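Side-chain contacts in bacteriocin immunity protein (Pseudomonas aeruginosa, PDB 6W0V), which probably protects its producer by binding and inhibiting the DNase domain of its cognate toxin, pyocin S8: residues 32-35 and 36-40; 62-65 and 66-70. The protein carries 1 engineered substitution. All coordinates share one frame; numbering follows the deposited sequence.

How the contacts relate
Each contact is a nine-residue run of helix, a little over two turns long, in a small all-helical protein. Contact 1 lies in helix 27-41 and contact 2 in helix 61-74, later in the chain. Their centres are about 14 Å apart, on opposite sides of the centre of the chain. They nevertheless touch through the core, where Ile37 CG2 meets Ile68 CD1 at 3.7 Å. Helix 9-21 packs against both contacts. The two differ in their outer partners. Contact 1 reaches the pyocin S8 chain; contact 2 touches no other protein chain of the assembly.

Contact 1 of 2, residues 32-35 and 36-40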
loop_
_atom_site.group_PDB
_atom_site.type_symbol
_atom_site.label_atom_id
_atom_site.label_comp_id
_atom_site.label_asym_id
_atom_site.label_seq_id
_atom_site.Cartn_x
_atom_site.Cartn_y
_atom_site.Cartn_z
ATOM N N VAL B 32 0.381 -9.968 7.168
ATOM C CA VAL B 32 1.024 -11.148 7.800
ATOM C C VAL B 32 2.122 -11.595 6.847
ATOM O O VAL B 32 3.224 -11.843 7.319
ATOM C CB VAL B 32 0.019 -12.274 8.080
ATOM C CG1 VAL B 32 0.731 -13.568 8.448
ATOM C CG2 VAL B 32 -0.962 -11.876 9.164
ATOM N N VAL B 33 1.812 -11.668 5.559
ATOM C CA VAL B 33 2.786 -12.167 4.550
ATOM C C VAL B 33 3.881 -11.119 4.416
ATOM O O VAL B 33 5.066 -11.454 4.497
ATOM C CB VAL B 33 2.085 -12.461 3.219
ATOM C CG1 VAL B 33 3.083 -12.773 2.119
ATOM C CG2 VAL B 33 1.088 -13.590 3.380
ATOM N N VAL B 34 3.512 -9.874 4.209
ATOM C CA VAL B 34 4.512 -8.802 3.997
ATOM C C VAL B 34 5.495 -8.832 5.155
ATOM O O VAL B 34 6.696 -8.831 4.921
ATOM C CB VAL B 34 3.855 -7.423 3.878
ATOM C CG1 VAL B 34 4.894 -6.315 3.988
ATOM C CG2 VAL B 34 3.059 -7.312 2.593
ATOM N N TYR B 35 4.997 -8.852 6.377
ATOM C CA TYR B 35 5.875 -8.735 7.558
ATOM C C TYR B 35 6.599 -10.043 7.814
ATOM O O TYR B 35 7.705 -9.963 8.336
ATOM C CB TYR B 35 5.107 -8.172 8.743
ATOM C CG TYR B 35 5.059 -6.694 8.521
ATOM C CD1 TYR B 35 6.185 -5.926 8.762
ATOM C CD2 TYR B 35 4.003 -6.117 7.854
ATOM C CE1 TYR B 35 6.203 -4.574 8.469
ATOM C CE2 TYR B 35 3.995 -4.764 7.568
ATOM C CZ TYR B 35 5.097 -3.989 7.880
ATOM O OH TYR B 35 5.122 -2.654 7.595
ATOM N N ALA B 36 6.020 -11.177 7.442
ATOM C CA ALA B 36 6.744 -12.457 7.546
ATOM C C ALA B 36 8.007 -12.277 6.710
ATOM O O ALA B 36 9.107 -12.630 7.171
ATOM C CB ALA B 36 5.911 -13.618 7.081
ATOM N N ILE B 37 7.848 -11.682 5.536
ATOM C CA ILE B 37 8.979 -11.497 4.592
ATOM C C ILE B 37 9.923 -10.450 5.165
ATOM O O ILE B 37 11.117 -10.711 5.286
ATOM C CB ILE B 37 8.486 -11.080 3.206
ATOM C CG1 ILE B 37 7.651 -12.194 2.586
ATOM C CG2 ILE B 37 9.661 -10.666 2.332
ATOM C CD1 ILE B 37 6.796 -11.740 1.471
ATOM N N VAL B 38 9.406 -9.266 5.429
ATOM C CA VAL B 38 10.254 -8.093 5.740
ATOM C C VAL B 38 10.929 -8.305 7.092
ATOM O O VAL B 38 12.100 -7.970 7.215
ATOM C CB VAL B 38 9.410 -6.813 5.668
ATOM C CG1 VAL B 38 10.053 -5.644 6.388
ATOM C CG2 VAL B 38 9.114 -6.486 4.216
ATOM N N ASN B 39 10.225 -8.850 8.076
ATOM C CA ASN B 39 10.822 -9.040 9.419
ATOM C C ASN B 39 11.958 -10.053 9.301
ATOM O O ASN B 39 13.021 -9.829 9.895
ATOM C CB ASN B 39 9.789 -9.454 10.459
ATOM C CG ASN B 39 8.800 -8.344 10.728
ATOM O OD1 ASN B 39 9.077 -7.191 10.414
ATOM N ND2 ASN B 39 7.669 -8.694 11.311
ATOM N N ALA B 40 11.740 -11.110 8.529
ATOM C CA ALA B 40 12.765 -12.153 8.293
ATOM C C ALA B 40 13.923 -11.525 7.526
ATOM O O ALA B 40 15.077 -11.788 7.879
ATOM C CB ALA B 40 12.177 -13.301 7.529
#
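Tyr35 and Asn39 meet one turn apart on helix 27-41. The amide oxygen OD1 of Asn39 lies 3.6 Å from Tyr35 CD1. It meets the ring at its edge, in plane, and not over a face; the ring and amide planes are 47° apart. Asn39 CG stands beside its own backbone N (chi1 -67°), which folds the amide back along the helix toward Tyr35. On another side of the helix, Val33 and Ile37 lie side by side and point the same way. Val33 CG1 touches Ile37 CD1 at 3.9 Å. Val34 CG1 and Val38 CG2 form a looser apolar pair at 4.2 Å.

The backbone sets this spacing. Ala36, Ile37, Val38 and Asn39 each give their N-H to the carbonyl oxygen four residues earlier. The Val38 N to Val34 O bond, 2.8 Å long, is the straightest, with an N-H...O angle of 164°.

Further out, Leu19 of helix 9-21 packs on Val33, Val34 and Ile37, and Ile50 packs on Ile37 and Val38. Phe81 of the pyocin S8 chain packs on Val34 and Tyr35. Val33 and Ile37 thus face the core, Tyr35 the toxin, and Val34 packs on both. This is a regular alpha-helix of the colicin/pyocin immunity protein family, part of whose surface contacts the toxin.

Contact 2 of 2, residues 62-65 and 66-70; sequences EGVL and KRIKE
Lys66, Arg67, Ile68 and Lys69 each donate the backbone N-H to the carbonyl oxygen four residues back, within helix 61-74. The N-H...O angles run from 154° (Ile68 N to Val64 O) to 164° (Lys69 N to Leu65 O), as in regular alpha-helix.

The side chain of Arg67 turns back over the preceding turn. Its chain bends at chi3 (-72°), and the guanidinium comes to lie over the backbone of Gly63 and Val64. One face covers Gly63 O and Val64 N, both offset toward its rim. NH1 of Arg67 is 3.3 Å from Gly63 C, and its NH2 is 3.4 Å from Val64 CG2. Gly63 has no side chain to obstruct this close approach. Val64 and Ile68 run side by side in the same direction, with Val64 CG1 and Ile68 CD1 3.7 Å apart. Lys69 crosses Leu65 at an angle, its aliphatic CD 3.6 Å from Leu65 CG.

The polar ends bond elsewhere. Two backbone carbonyls, of Ile49 and Glu58, take up Arg67 NH2 and NH1, while NE makes a long, weak ion pair with Glu57. The buried guanidinium thus ties helix 61-74 to helix 48-51 and the chain that follows it. Lys69 combines an apolar stem against Leu65 with a salt bridge from NZ to Glu9 of helix 9-21, whose carboxylate would favour the charged form of the lysine.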
loop_
_atom_site.group_PDB
_atom_site.type_symbol
_atom_site.label_atom_id
_atom_site.label_comp_id
_atom_site.label_asym_id
_atom_site.label_seq_id
_atom_site.Cartn_x
_atom_site.Cartn_y
_atom_site.Cartn_z
ATOM N N GLU B 62 11.012 -13.152 -7.697
ATOM C CA GLU B 62 12.441 -13.504 -7.877
ATOM C C GLU B 62 13.319 -12.303 -7.521
ATOM O O GLU B 62 14.318 -12.507 -6.841
ATOM C CB GLU B 62 12.715 -13.972 -9.300
ATOM C CG GLU B 62 12.006 -15.264 -9.617
ATOM C CD GLU B 62 10.586 -15.112 -10.117
ATOM O OE1 GLU B 62 9.957 -16.149 -10.379
ATOM O OE2 GLU B 62 10.121 -13.958 -10.248
ATOM N N GLY B 63 12.947 -11.096 -7.963
ATOM C CA GLY B 63 13.713 -9.871 -7.671
ATOM C C GLY B 63 13.722 -9.624 -6.184
ATOM O O GLY B 63 14.747 -9.333 -5.606
ATOM N N VAL B 64 12.563 -9.743 -5.562
ATOM C CA VAL B 64 12.484 -9.524 -4.097
ATOM C C VAL B 64 13.397 -10.538 -3.420
ATOM O O VAL B 64 14.163 -10.156 -2.548
ATOM C CB VAL B 64 11.053 -9.677 -3.576
ATOM C CG1 VAL B 64 11.035 -9.636 -2.058
ATOM C CG2 VAL B 64 10.119 -8.637 -4.179
ATOM N N LEU B 65 13.271 -11.804 -3.808
ATOM C CA LEU B 65 14.055 -12.883 -3.179
ATOM C C LEU B 65 15.531 -12.566 -3.382
ATOM O O LEU B 65 16.276 -12.639 -2.409
ATOM C CB LEU B 65 13.681 -14.219 -3.805
ATOM C CG LEU B 65 14.422 -15.410 -3.213
ATOM C CD1 LEU B 65 13.948 -15.704 -1.798
ATOM C CD2 LEU B 65 14.254 -16.622 -4.113
ATOM N N LYS B 66 15.910 -12.189 -4.601
ATOM C CA LYS B 66 17.310 -11.812 -4.898
ATOM C C LYS B 66 17.734 -10.658 -3.992
ATOM O O LYS B 66 18.791 -10.709 -3.391
ATOM C CB LYS B 66 17.464 -11.375 -6.350
ATOM C CG LYS B 66 18.907 -11.093 -6.730
ATOM C CD LYS B 66 19.086 -10.432 -8.062
ATOM C CE LYS B 66 19.007 -8.926 -7.983
ATOM N NZ LYS B 66 19.496 -8.282 -9.224
ATOM N N ARG B 67 16.929 -9.608 -3.908
ATOM C CA ARG B 67 17.341 -8.420 -3.129
ATOM C C ARG B 67 17.546 -8.835 -1.673
ATOM O O ARG B 67 18.505 -8.359 -1.040
ATOM C CB ARG B 67 16.313 -7.310 -3.313
ATOM C CG ARG B 67 16.356 -6.728 -4.715
ATOM C CD ARG B 67 15.526 -5.476 -4.793
ATOM N NE ARG B 67 14.098 -5.705 -4.750
ATOM C CZ ARG B 67 13.358 -6.116 -5.774
ATOM N NH1 ARG B 67 13.913 -6.415 -6.932
ATOM N NH2 ARG B 67 12.049 -6.217 -5.651
ATOM N N ILE B 68 16.703 -9.730 -1.173
ATOM C CA ILE B 68 16.796 -10.187 0.238
ATOM C C ILE B 68 18.040 -11.041 0.385
ATOM O O ILE B 68 18.816 -10.804 1.297
ATOM C CB ILE B 68 15.533 -10.952 0.638
ATOM C CG1 ILE B 68 14.369 -9.969 0.722
ATOM C CG2 ILE B 68 15.750 -11.705 1.933
ATOM C CD1 ILE B 68 13.035 -10.610 0.934
ATOM N N LYS B 69 18.202 -11.991 -0.518
ATOM C CA LYS B 69 19.333 -12.928 -0.419
ATOM C C LYS B 69 20.637 -12.167 -0.589
ATOM O O LYS B 69 21.570 -12.441 0.153
ATOM C CB LYS B 69 19.181 -13.983 -1.496
ATOM C CG LYS B 69 18.126 -15.015 -1.180
ATOM C CD LYS B 69 17.852 -15.902 -2.342
ATOM C CE LYS B 69 19.075 -16.658 -2.805
ATOM N NZ LYS B 69 18.693 -17.478 -3.966
ATOM N N GLU B 70 20.697 -11.272 -1.561
ATOM C CA GLU B 70 21.969 -10.581 -1.854
ATOM C C GLU B 70 22.340 -9.747 -0.647
ATOM O O GLU B 70 23.498 -9.734 -0.240
ATOM C CB GLU B 70 21.872 -9.686 -3.069
ATOM C CG GLU B 70 21.883 -10.476 -4.337
ATOM C CD GLU B 70 22.081 -9.595 -5.544
ATOM O OE1 GLU B 70 21.839 -8.381 -5.438
ATOM O OE2 GLU B 70 22.477 -10.126 -6.569
#